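Local coordinates for uncharacterized protein (Mycobacterium avium subsp. paratuberculosis, PDB 4R9Z) that probably hydrolyses fatty acyl-CoA thioesters to free fatty acids and coenzyme A, and is built on a double hot-dog fold, at residues S6-G9 with D10-T14; T95-D99 with D100-M104; P188-T191 with A192-A196; V201-T204 with E205-F208. All blocks are in the same frame, centred on the assembly; numbering follows the deposited sequence.

Contact 1 of 4, residues S6-G9 with D10-T14; sequences SSLG and DVLAT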
ATOM      1  N   SER B   6     -16.028 -18.963  20.510  1.00 48.07           N
ATOM      2  CA  SER B   6     -16.154 -18.335  19.201  1.00 56.79           C
ATOM      3  C   SER B   6     -16.867 -16.991  19.304  1.00 65.36           C
ATOM      4  O   SER B   6     -17.762 -16.814  20.131  1.00 74.07           O
ATOM      5  CB  SER B   6     -16.903 -19.249  18.234  1.00 57.71           C
ATOM      6  OG  SER B   6     -16.997 -18.662  16.948  1.00 61.13           O
ATOM      7  N   SER B   7     -16.473 -16.045  18.460  1.00 59.12           N
ATOM      8  CA  SER B   7     -17.043 -14.704  18.519  1.00 59.82           C
ATOM      9  C   SER B   7     -17.453 -14.202  17.144  1.00 50.40           C
ATOM     10  O   SER B   7     -17.609 -13.001  16.943  1.00 57.34           O
ATOM     11  CB  SER B   7     -16.048 -13.728  19.154  1.00 61.74           C
ATOM     12  OG  SER B   7     -14.834 -13.683  18.423  1.00 60.43           O
ATOM     13  N   LEU B   8     -17.638 -15.126  16.206  1.00 48.15           N
ATOM     14  CA  LEU B   8     -17.930 -14.769  14.823  1.00 44.71           C
ATOM     15  C   LEU B   8     -19.263 -14.039  14.725  1.00 53.06           C
ATOM     16  O   LEU B   8     -19.388 -13.053  13.999  1.00 63.60           O
ATOM     17  CB  LEU B   8     -17.943 -16.010  13.931  1.00 41.04           C
ATOM     18  CG  LEU B   8     -18.024 -15.737  12.428  1.00 45.14           C
ATOM     19  CD1 LEU B   8     -16.911 -14.796  11.987  1.00 37.11           C
ATOM     20  CD2 LEU B   8     -17.979 -17.035  11.640  1.00 45.95           C
ATOM     21  N   GLY B   9     -20.259 -14.533  15.453  1.00 60.24           N
ATOM     22  CA  GLY B   9     -21.571 -13.918  15.460  1.00 59.02           C
ATOM     23  C   GLY B   9     -21.506 -12.469  15.903  1.00 61.17           C
ATOM     24  O   GLY B   9     -22.178 -11.607  15.337  1.00 67.25           O
ATOM     25  N   ASP B  10     -20.686 -12.200  16.912  1.00 59.54           N
ATOM     26  CA  ASP B  10     -20.516 -10.840  17.405  1.00 59.08           C
ATOM     27  C   ASP B  10     -19.738  -9.987  16.408  1.00 63.02           C
ATOM     28  O   ASP B  10     -19.990  -8.788  16.279  1.00 71.41           O
ATOM     29  CB  ASP B  10     -19.817 -10.846  18.763  1.00 65.81           C
ATOM     30  CG  ASP B  10     -20.635 -11.545  19.827  1.00 71.57           C
ATOM     31  OD1 ASP B  10     -21.876 -11.578  19.686  1.00 66.79           O
ATOM     32  OD2 ASP B  10     -20.041 -12.057  20.800  1.00 69.56           O
ATOM     33  N   VAL B  11     -18.796 -10.604  15.701  1.00 56.35           N
ATOM     34  CA  VAL B  11     -18.032  -9.894  14.682  1.00 57.67           C
ATOM     35  C   VAL B  11     -18.922  -9.518  13.506  1.00 50.85           C
ATOM     36  O   VAL B  11     -18.963  -8.358  13.097  1.00 54.09           O
ATOM     37  CB  VAL B  11     -16.836 -10.725  14.175  1.00 54.39           C
ATOM     38  CG1 VAL B  11     -16.250 -10.108  12.913  1.00 44.83           C
ATOM     39  CG2 VAL B  11     -15.781 -10.848  15.263  1.00 47.88           C
ATOM     40  N   LEU B  12     -19.644 -10.501  12.983  1.00 51.83           N
ATOM     41  CA  LEU B  12     -20.541 -10.286  11.853  1.00 49.95           C
ATOM     42  C   LEU B  12     -21.562  -9.191  12.151  1.00 52.72           C
ATOM     43  O   LEU B  12     -21.921  -8.410  11.270  1.00 59.05           O
ATOM     44  CB  LEU B  12     -21.253 -11.585  11.487  1.00 39.79           C
ATOM     45  CG  LEU B  12     -20.360 -12.677  10.908  1.00 40.66           C
ATOM     46  CD1 LEU B  12     -21.172 -13.927  10.655  1.00 54.44           C
ATOM     47  CD2 LEU B  12     -19.710 -12.194   9.621  1.00 47.54           C
ATOM     48  N   ALA B  13     -22.032  -9.150  13.392  1.00 47.43           N
ATOM     49  CA  ALA B  13     -22.973  -8.124  13.820  1.00 46.91           C
ATOM     50  C   ALA B  13     -22.356  -6.729  13.719  1.00 51.99           C
ATOM     51  O   ALA B  13     -22.954  -5.819  13.145  1.00 46.43           O
ATOM     52  CB  ALA B  13     -23.442  -8.394  15.237  1.00 49.52           C
ATOM     53  N   THR B  14     -21.156  -6.564  14.270  1.00 53.82           N
ATOM     54  CA  THR B  14     -20.479  -5.270  14.252  1.00 49.03           C
ATOM     55  C   THR B  14     -20.109  -4.855  12.829  1.00 46.67           C
ATOM     56  O   THR B  14     -19.998  -3.668  12.532  1.00 46.76           O
ATOM     57  CB  THR B  14     -19.204  -5.273  15.122  1.00 50.74           C
ATOM     58  OG1 THR B  14     -18.347  -6.353  14.730  1.00 44.96           O
ATOM     59  CG2 THR B  14     -19.561  -5.410  16.593  1.00 41.45           C
TER

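Contact 2 of 4, residues T95-D99 with D100-M104; sequences TARQD and DKILM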
ATOM      1  N   THR B  95     -13.059   8.022   6.200  1.00 28.86           N
ATOM      2  CA  THR B  95     -12.447   8.577   7.395  1.00 27.35           C
ATOM      3  C   THR B  95     -13.231   8.106   8.612  1.00 26.27           C
ATOM      4  O   THR B  95     -14.442   8.294   8.684  1.00 32.49           O
ATOM      5  CB  THR B  95     -12.391  10.122   7.344  1.00 29.37           C
ATOM      6  OG1 THR B  95     -11.616  10.534   6.211  1.00 27.97           O
ATOM      7  CG2 THR B  95     -11.737  10.673   8.589  1.00 30.98           C
ATOM      8  N   ALA B  96     -12.548   7.454   9.548  1.00 30.74           N
ATOM      9  CA  ALA B  96     -13.208   6.967  10.756  1.00 30.14           C
ATOM     10  C   ALA B  96     -12.956   7.911  11.923  1.00 26.77           C
ATOM     11  O   ALA B  96     -11.817   8.264  12.215  1.00 26.71           O
ATOM     12  CB  ALA B  96     -12.739   5.576  11.095  1.00 24.93           C
ATOM     13  N   ARG B  97     -14.029   8.304  12.597  1.00 34.32           N
ATOM     14  CA  ARG B  97     -13.925   9.255  13.692  1.00 28.86           C
ATOM     15  C   ARG B  97     -14.622   8.811  14.965  1.00 28.66           C
ATOM     16  O   ARG B  97     -15.628   8.103  14.934  1.00 29.63           O
ATOM     17  CB  ARG B  97     -14.500  10.609  13.285  1.00 29.39           C
ATOM     18  CG  ARG B  97     -13.733  11.362  12.227  1.00 27.40           C
ATOM     19  CD  ARG B  97     -14.482  12.636  11.898  1.00 27.44           C
ATOM     20  NE  ARG B  97     -13.759  13.502  10.976  1.00 32.04           N
ATOM     21  CZ  ARG B  97     -13.962  13.538   9.664  1.00 34.64           C
ATOM     22  NH1 ARG B  97     -14.870  12.742   9.104  1.00 24.82           N
ATOM     23  NH2 ARG B  97     -13.250  14.371   8.916  1.00 22.93           N
ATOM     24  N   GLN B  98     -14.052   9.234  16.085  1.00 34.14           N
ATOM     25  CA  GLN B  98     -14.731   9.233  17.370  1.00 34.68           C
ATOM     26  C   GLN B  98     -14.700  10.670  17.841  1.00 41.29           C
ATOM     27  O   GLN B  98     -13.635  11.203  18.151  1.00 42.55           O
ATOM     28  CB  GLN B  98     -14.061   8.304  18.366  1.00 33.23           C
ATOM     29  CG  GLN B  98     -14.716   6.953  18.464  1.00 34.69           C
ATOM     30  CD  GLN B  98     -13.918   6.004  19.321  1.00 38.77           C
ATOM     31  OE1 GLN B  98     -12.803   6.318  19.738  1.00 38.53           O
ATOM     32  NE2 GLN B  98     -14.472   4.825  19.572  1.00 41.37           N
ATOM     33  N   ASP B  99     -15.876  11.289  17.879  1.00 47.38           N
ATOM     34  CA  ASP B  99     -16.013  12.724  18.109  1.00 57.50           C
ATOM     35  C   ASP B  99     -15.202  13.511  17.079  1.00 55.22           C
ATOM     36  O   ASP B  99     -15.376  13.319  15.876  1.00 51.57           O
ATOM     37  CB  ASP B  99     -15.596  13.097  19.535  1.00 54.18           C
ATOM     38  CG  ASP B  99     -16.777  13.152  20.489  1.00 73.11           C
ATOM     39  OD1 ASP B  99     -17.156  12.099  21.048  1.00 73.28           O
ATOM     40  OD2 ASP B  99     -17.334  14.254  20.676  1.00 81.50           O
ATOM     41  N   ASP B 100     -14.323  14.392  17.536  1.00 61.00           N
ATOM     42  CA  ASP B 100     -13.563  15.234  16.617  1.00 59.48           C
ATOM     43  C   ASP B 100     -12.268  14.549  16.185  1.00 59.07           C
ATOM     44  O   ASP B 100     -11.560  15.022  15.295  1.00 49.05           O
ATOM     45  CB  ASP B 100     -13.234  16.566  17.292  1.00 65.70           C
ATOM     46  CG  ASP B 100     -14.467  17.276  17.809  1.00 83.31           C
ATOM     47  OD1 ASP B 100     -15.538  17.161  17.179  1.00 87.31           O
ATOM     48  OD2 ASP B 100     -14.365  17.934  18.866  1.00 92.70           O
ATOM     49  N   LYS B 101     -11.986  13.420  16.824  1.00 53.05           N
ATOM     50  CA  LYS B 101     -10.779  12.642  16.582  1.00 41.25           C
ATOM     51  C   LYS B 101     -10.829  11.738  15.351  1.00 40.99           C
ATOM     52  O   LYS B 101     -11.747  10.936  15.204  1.00 36.99           O
ATOM     53  CB  LYS B 101     -10.488  11.795  17.820  1.00 50.97           C
ATOM     54  CG  LYS B 101      -9.046  11.371  17.998  1.00 55.13           C
ATOM     55  CD  LYS B 101      -8.902  10.514  19.249  1.00 60.96           C
ATOM     56  CE  LYS B 101      -9.357  11.277  20.487  1.00 64.16           C
ATOM     57  NZ  LYS B 101      -9.616  10.369  21.641  1.00 72.74           N
ATOM     58  N   ILE B 102      -9.834  11.879  14.474  1.00 37.36           N
ATOM     59  CA  ILE B 102      -9.674  10.997  13.318  1.00 34.92           C
ATOM     60  C   ILE B 102      -8.850   9.770  13.716  1.00 34.11           C
ATOM     61  O   ILE B 102      -7.688   9.896  14.083  1.00 34.93           O
ATOM     62  CB  ILE B 102      -8.981  11.711  12.141  1.00 33.30           C
ATOM     63  CG1 ILE B 102      -9.823  12.882  11.645  1.00 32.17           C
ATOM     64  CG2 ILE B 102      -8.737  10.747  10.997  1.00 27.66           C
ATOM     65  CD1 ILE B 102      -9.120  13.725  10.597  1.00 24.89           C
ATOM     66  N   LEU B 103      -9.447   8.586  13.635  1.00 32.43           N
ATOM     67  CA  LEU B 103      -8.780   7.367  14.080  1.00 30.72           C
ATOM     68  C   LEU B 103      -8.012   6.726  12.937  1.00 35.49           C
ATOM     69  O   LEU B 103      -6.867   6.300  13.097  1.00 36.51           O
ATOM     70  CB  LEU B 103      -9.788   6.365  14.646  1.00 29.35           C
ATOM     71  CG  LEU B 103     -10.757   6.866  15.712  1.00 30.88           C
ATOM     72  CD1 LEU B 103     -11.721   5.758  16.094  1.00 27.93           C
ATOM     73  CD2 LEU B 103     -10.004   7.384  16.925  1.00 31.10           C
ATOM     74  N   MET B 104      -8.662   6.646  11.784  1.00 35.62           N
ATOM     75  CA  MET B 104      -8.023   6.108  10.597  1.00 31.24           C
ATOM     76  C   MET B 104      -8.564   6.770   9.343  1.00 26.76           C
ATOM     77  O   MET B 104      -9.664   7.325   9.341  1.00 28.85           O
ATOM     78  CB  MET B 104      -8.205   4.585  10.513  1.00 32.20           C
ATOM     79  CG  MET B 104      -9.641   4.093  10.451  1.00 40.74           C
ATOM     80  SD  MET B 104      -9.961   2.881   9.142  1.00 33.76           S
ATOM     81  CE  MET B 104     -10.076   3.962   7.732  1.00 27.98           C
TER

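Contact 3 of 4, residues P188-T191 with A192-A196; sequences PVLT and ASLVA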
ATOM      1  N   PRO B 188     -19.671 -11.898  -1.219  1.00 42.61           N
ATOM      2  CA  PRO B 188     -18.369 -11.566  -1.812  1.00 43.93           C
ATOM      3  C   PRO B 188     -17.699 -10.371  -1.142  1.00 44.92           C
ATOM      4  O   PRO B 188     -16.506 -10.417  -0.846  1.00 51.92           O
ATOM      5  CB  PRO B 188     -18.722 -11.239  -3.261  1.00 53.18           C
ATOM      6  CG  PRO B 188     -19.940 -12.029  -3.536  1.00 46.62           C
ATOM      7  CD  PRO B 188     -20.707 -12.104  -2.246  1.00 43.59           C
ATOM      8  N   VAL B 189     -18.471  -9.313  -0.914  1.00 47.14           N
ATOM      9  CA  VAL B 189     -17.973  -8.102  -0.271  1.00 44.89           C
ATOM     10  C   VAL B 189     -17.693  -8.318   1.223  1.00 43.55           C
ATOM     11  O   VAL B 189     -16.675  -7.856   1.741  1.00 41.21           O
ATOM     12  CB  VAL B 189     -18.965  -6.930  -0.463  1.00 35.43           C
ATOM     13  CG1 VAL B 189     -18.643  -5.781   0.473  1.00 37.62           C
ATOM     14  CG2 VAL B 189     -18.957  -6.467  -1.910  1.00 26.63           C
ATOM     15  N   LEU B 190     -18.596  -9.008   1.915  1.00 44.25           N
ATOM     16  CA  LEU B 190     -18.378  -9.328   3.324  1.00 42.68           C
ATOM     17  C   LEU B 190     -17.147 -10.208   3.488  1.00 39.51           C
ATOM     18  O   LEU B 190     -16.379 -10.048   4.431  1.00 45.12           O
ATOM     19  CB  LEU B 190     -19.603 -10.016   3.930  1.00 51.63           C
ATOM     20  CG  LEU B 190     -19.521 -10.357   5.421  1.00 45.89           C
ATOM     21  CD1 LEU B 190     -19.085  -9.145   6.225  1.00 40.84           C
ATOM     22  CD2 LEU B 190     -20.859 -10.871   5.930  1.00 49.49           C
ATOM     23  N   THR B 191     -16.980 -11.150   2.567  1.00 36.95           N
ATOM     24  CA  THR B 191     -15.832 -12.049   2.562  1.00 43.17           C
ATOM     25  C   THR B 191     -14.516 -11.285   2.397  1.00 42.72           C
ATOM     26  O   THR B 191     -13.528 -11.578   3.070  1.00 40.35           O
ATOM     27  CB  THR B 191     -15.964 -13.100   1.443  1.00 43.22           C
ATOM     28  OG1 THR B 191     -17.105 -13.926   1.705  1.00 61.60           O
ATOM     29  CG2 THR B 191     -14.729 -13.971   1.371  1.00 34.99           C
ATOM     30  N   ALA B 192     -14.508 -10.306   1.498  1.00 35.61           N
ATOM     31  CA  ALA B 192     -13.308  -9.522   1.251  1.00 28.31           C
ATOM     32  C   ALA B 192     -12.895  -8.741   2.496  1.00 36.94           C
ATOM     33  O   ALA B 192     -11.712  -8.679   2.832  1.00 36.62           O
ATOM     34  CB  ALA B 192     -13.524  -8.586   0.087  1.00 35.31           C
ATOM     35  N   SER B 193     -13.868  -8.162   3.193  1.00 32.49           N
ATOM     36  CA  SER B 193     -13.560  -7.394   4.393  1.00 39.37           C
ATOM     37  C   SER B 193     -13.069  -8.310   5.506  1.00 41.21           C
ATOM     38  O   SER B 193     -12.241  -7.912   6.322  1.00 41.87           O
ATOM     39  CB  SER B 193     -14.779  -6.605   4.874  1.00 39.29           C
ATOM     40  OG  SER B 193     -15.820  -7.475   5.284  1.00 46.76           O
ATOM     41  N   LEU B 194     -13.551  -9.548   5.516  1.00 40.89           N
ATOM     42  CA  LEU B 194     -13.136 -10.507   6.530  1.00 41.78           C
ATOM     43  C   LEU B 194     -11.724 -10.984   6.248  1.00 40.12           C
ATOM     44  O   LEU B 194     -10.937 -11.212   7.165  1.00 39.68           O
ATOM     45  CB  LEU B 194     -14.088 -11.696   6.584  1.00 43.29           C
ATOM     46  CG  LEU B 194     -15.427 -11.441   7.268  1.00 47.40           C
ATOM     47  CD1 LEU B 194     -16.392 -12.571   6.956  1.00 46.02           C
ATOM     48  CD2 LEU B 194     -15.219 -11.302   8.766  1.00 39.31           C
ATOM     49  N   VAL B 195     -11.412 -11.133   4.967  1.00 39.29           N
ATOM     50  CA  VAL B 195     -10.050 -11.406   4.550  1.00 41.19           C
ATOM     51  C   VAL B 195      -9.135 -10.280   5.024  1.00 43.58           C
ATOM     52  O   VAL B 195      -8.131 -10.527   5.691  1.00 48.33           O
ATOM     53  CB  VAL B 195      -9.944 -11.554   3.035  1.00 41.14           C
ATOM     54  CG1 VAL B 195      -8.492 -11.472   2.604  1.00 35.59           C
ATOM     55  CG2 VAL B 195     -10.559 -12.869   2.607  1.00 35.94           C
ATOM     56  N   ALA B 196      -9.494  -9.047   4.690  1.00 36.94           N
ATOM     57  CA  ALA B 196      -8.735  -7.886   5.139  1.00 36.27           C
ATOM     58  C   ALA B 196      -8.645  -7.835   6.661  1.00 35.84           C
ATOM     59  O   ALA B 196      -7.580  -7.569   7.213  1.00 38.13           O
ATOM     60  CB  ALA B 196      -9.356  -6.607   4.600  1.00 37.76           C
TER

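Contact 4 of 4, residues V201-T204 with E205-F208; sequences VTLT and EPAF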
ATOM      1  N   VAL B 201      -4.839  -8.457  11.575  1.00 37.85           N
ATOM      2  CA  VAL B 201      -4.660  -8.792  12.990  1.00 34.28           C
ATOM      3  C   VAL B 201      -3.634  -9.895  13.264  1.00 34.82           C
ATOM      4  O   VAL B 201      -3.123  -9.999  14.376  1.00 39.23           O
ATOM      5  CB  VAL B 201      -5.996  -9.222  13.642  1.00 33.83           C
ATOM      6  CG1 VAL B 201      -7.014  -8.100  13.560  1.00 34.02           C
ATOM      7  CG2 VAL B 201      -6.534 -10.483  12.982  1.00 44.50           C
ATOM      8  N   THR B 202      -3.321 -10.705  12.257  1.00 30.11           N
ATOM      9  CA  THR B 202      -2.380 -11.809  12.444  1.00 37.84           C
ATOM     10  C   THR B 202      -0.960 -11.443  12.044  1.00 40.93           C
ATOM     11  O   THR B 202      -0.045 -12.256  12.145  1.00 38.87           O
ATOM     12  CB  THR B 202      -2.797 -13.047  11.648  1.00 38.99           C
ATOM     13  OG1 THR B 202      -2.895 -12.720  10.256  1.00 37.28           O
ATOM     14  CG2 THR B 202      -4.121 -13.566  12.154  1.00 42.56           C
ATOM     15  N   LEU B 203      -0.780 -10.237  11.563  1.00 43.33           N
ATOM     16  CA  LEU B 203       0.453  -9.855  10.936  1.00 38.48           C
ATOM     17  C   LEU B 203       1.464  -9.189  11.833  1.00 35.54           C
ATOM     18  O   LEU B 203       2.517  -8.856  11.403  1.00 38.16           O
ATOM     19  CB  LEU B 203       0.174  -9.004   9.727  1.00 32.30           C
ATOM     20  CG  LEU B 203       1.070  -9.295   8.567  1.00 30.22           C
ATOM     21  CD1 LEU B 203       1.069 -10.758   8.300  1.00 29.31           C
ATOM     22  CD2 LEU B 203       0.634  -8.547   7.342  1.00 37.39           C
ATOM     23  N   THR B 204       1.108  -8.969  13.062  1.00 41.95           N
ATOM     24  CA  THR B 204       2.062  -8.562  14.034  1.00 40.76           C
ATOM     25  C   THR B 204       3.133  -9.560  14.369  1.00 49.12           C
ATOM     26  O   THR B 204       4.242  -9.178  14.604  1.00 52.15           O
ATOM     27  CB  THR B 204       1.377  -8.238  15.325  1.00 45.18           C
ATOM     28  OG1 THR B 204       0.322  -9.179  15.533  1.00 56.68           O
ATOM     29  CG2 THR B 204       0.830  -6.888  15.227  1.00 56.60           C
ATOM     30  N   GLU B 205       2.793 -10.839  14.455  1.00 52.53           N
ATOM     31  CA  GLU B 205       3.689 -11.797  15.069  1.00 51.42           C
ATOM     32  C   GLU B 205       4.992 -11.936  14.357  1.00 50.87           C
ATOM     33  O   GLU B 205       5.993 -12.004  15.037  1.00 63.30           O
ATOM     34  CB  GLU B 205       3.032 -13.167  15.337  1.00 56.61           C
ATOM     35  CG  GLU B 205       3.938 -14.421  15.280  1.00 67.21           C
ATOM     36  CD  GLU B 205       5.034 -14.544  16.350  1.00 60.48           C
ATOM     37  OE1 GLU B 205       5.089 -13.770  17.297  1.00 58.83           O
ATOM     38  OE2 GLU B 205       5.846 -15.468  16.259  1.00 55.35           O
ATOM     39  N   PRO B 206       4.968 -11.966  12.955  1.00 37.29           N
ATOM     40  CA  PRO B 206       6.312 -12.099  12.376  1.00 46.19           C
ATOM     41  C   PRO B 206       7.244 -10.963  12.795  1.00 46.35           C
ATOM     42  O   PRO B 206       8.395 -11.191  13.037  1.00 48.18           O
ATOM     43  CB  PRO B 206       6.088 -12.107  10.875  1.00 45.48           C
ATOM     44  CG  PRO B 206       4.768 -11.597  10.661  1.00 37.83           C
ATOM     45  CD  PRO B 206       3.980 -12.081  11.785  1.00 33.76           C
ATOM     46  N   ALA B 207       6.751  -9.748  12.856  1.00 44.37           N
ATOM     47  CA  ALA B 207       7.519  -8.611  13.309  1.00 38.67           C
ATOM     48  C   ALA B 207       7.907  -8.660  14.751  1.00 37.66           C
ATOM     49  O   ALA B 207       8.985  -8.288  15.108  1.00 39.50           O
ATOM     50  CB  ALA B 207       6.760  -7.342  13.021  1.00 42.17           C
ATOM     51  N   PHE B 208       6.994  -9.087  15.583  1.00 42.45           N
ATOM     52  CA  PHE B 208       7.276  -9.285  16.966  1.00 41.16           C
ATOM     53  C   PHE B 208       8.320 -10.355  17.143  1.00 46.01           C
ATOM     54  O   PHE B 208       9.170 -10.285  17.979  1.00 49.72           O
ATOM     55  CB  PHE B 208       6.018  -9.677  17.696  1.00 48.06           C
ATOM     56  CG  PHE B 208       6.145  -9.606  19.171  1.00 61.30           C
ATOM     57  CD1 PHE B 208       6.435  -8.419  19.787  1.00 66.08           C
ATOM     58  CD2 PHE B 208       5.993 -10.724  19.945  1.00 65.16           C
ATOM     59  CE1 PHE B 208       6.567  -8.351  21.155  1.00 73.47           C
ATOM     60  CE2 PHE B 208       6.110 -10.658  21.310  1.00 67.76           C
ATOM     61  CZ  PHE B 208       6.400  -9.475  21.916  1.00 60.42           C
TER

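Contact 1 of 4, residues S6-G9 with D10-T14
L8 and L12 meet one turn apart at the start of the amphipathic helix 8-15, where L8, G9 and D10 give the first helical turn most of its i to i+4 packing. L8 CG swings anti to the backbone N (chi1 -171°), which lets a side chain that leaves its CA pointing away from the following turn come back toward it; L8 CG then lies 4.0 Å from L12 CD1. G9 takes part through its backbone, its O accepting A13 N at 3.1 Å with the donor tilted from the carbonyl plane. D10, exposed like G9, sets its CB 3.6 Å from S7 O and sends its carboxylate outward. On the leucine side W158 covers L8, and L12 reaches L190 of helix 188-201, so this side packs against the rest of the chain, though L12 remains partly exposed. S7 occupies the N-cap position, but its hydroxyl is not used as a cap: OG is hydrogen-bonded to A154 O. Its carbonyl serves the helix instead, with V11 N lying in the carbonyl plane. The bond that runs alongside the leucine pair is nearly linear: L12 N donates to L8 O at 2.8 Å with an N-H...O angle of 177°.

Contact 2 of 4, residues T95-D99 with D100-M104
M104 takes the first torsion that sets CG between its own backbone N and carbonyl carbon (chi1 60°), and this drops CG against A96 CB, 3.5 Å away; on the opposite face of the strands, R97 runs extended from CG to NE (chi2 177°) and lies alongside I102 with both side chains pointing the same way. R97 NE comes within 4.0 Å of I102 CG1. T95 CG2 covers one face of the R97 guanidinium from above its centre and also touches I102 CG2 at 3.8 Å. NH1 of the arginine makes a salt bridge to E79, while I102 packs on L83 of the second subunit. On the A96 face, the extended Q98 passes across L103, whose CD1 is 3.8 Å from Q98 OE1; the amide NE2 is held by D71 O. A96, L103 and M104 all pack on I42 of helix 39-52. The backbone explains why two successive residues share that face. L103 N donates to A96 O at 2.8 Å and A96 N to M104 O at 2.9 Å, so L103 and M104 both stand opposite A96. Farther along, Q98 and K101 exchange two bonds, the one from Q98 N lying in the carbonyl plane of K101 and the one to Q98 O arriving from above its plane. D99 and D100 form the corners of the turn between them. Together these features make a beta hairpin with a two-residue type II' turn and a classic bulge, within the N-terminal hot-dog unit.

Contact 3 of 4, residues P188-T191 with A192-A196
P188 through T191 hand their carbonyls in turn to A192, S193, L194 and V195, the uninterrupted i to i+4 ladder of an alpha helix, whose fourth rung is V195 N to T191 O at 2.9 Å. One rung is doubled. S193 places OG between its backbone N and carbonyl carbon (chi1 65°), from where the hydroxyl folds back and donates to L190 O at 2.8 Å. L194 N donates to the same oxygen at 3.1 Å, and both donors come from one face of the carbonyl plane, tilted out of it. The buried hydroxyl thus finds its acceptor within its own helix. T191, two residues earlier, also bonds to the chain just behind it, but four residues back: OG1 to D187 O. Helices 188-201 and 39-52 of the double hot-dog fold pack on each other here: V189 rests on L48 and S51, S193 on L47 and L48. On another side two leucines pair one turn apart. L190 CG, anti to the backbone N (chi1 -178°), approaches L194 CD1 to 4.1 Å, while L194 CG leans over L190 O at 3.3 Å. W158 covers L194. T191 and V195 form a further ridge one turn apart and both meet A230; V195 CG2 sits 3.3 Å from T191 O, beside the backbone bond that the same oxygen receives. A192 sets its methyl 3.6 Å from P188 O and packs beyond the turn on P59 of strand 58-66.

Contact 4 of 4, residues V201-T204 with E205-F208
P206 lays its ring against the carbonyl of L203, and the approach tightens from CB round to CD. CB stays apart, 4.9 Å from L203 O. CG closes to 3.6 Å from that oxygen and at the same time makes a loose apolar contact with L203 CD1 at 4.5 Å. CD, which completes the ring at the nitrogen, touches L203 O at the same distance as CG and also comes within 3.7 Å of T204 C. P206 has no N-H, so its ring CH groups, not a donor, lie against L203 O. A proline fits readily here because the opening turn of a helix does not need an N-H from every residue; in this double hot-dog fold residues 201-204 are the short link from helix 188-201 into helix 204-211. The regular bonding of the new helix is seen in F208 N, which donates to T204 O at 2.9 Å, nearly straight (166°). A207 directs its methyl back onto that acceptor, CB to T204 O being 3.5 Å, and packs beyond it on M271. F208 turns CG anti to the backbone N (chi1 -167°), which carries the phenyl ring away from the T204 carbonyl that its CB adjoins. L203 extends between Y238, R240, V267 and Q269 of the neighbouring strands, and T202 bonds its hydroxyl back to M198 O near the end of the preceding helix.

Overall arrangement
Contacts 1 and 3 are stretches of helix, contact 4 a link running into a helix, and contact 2 a strand pair. Contact 3 is the most buried and nearest the centre of the chain; contacts 1, 2 and 4 are partly buried, and G9, D10 and A13 of contact 1 and the D99-D100 turn of contact 2 are exposed. Contacts 1 and 3 touch directly, L12 CD2 lying 4.1 Å from L190 CD2. Contact 4 follows helix 188-201 in the chain, its nearest atoms about 5 Å from contact 3. Contact 2 reaches the second subunit, whereas contacts 1 and 3 touch no other chain. Leucines and short hydroxyls fill the buried helix; the hairpin adds a partly exposed, salt-bridged arginine.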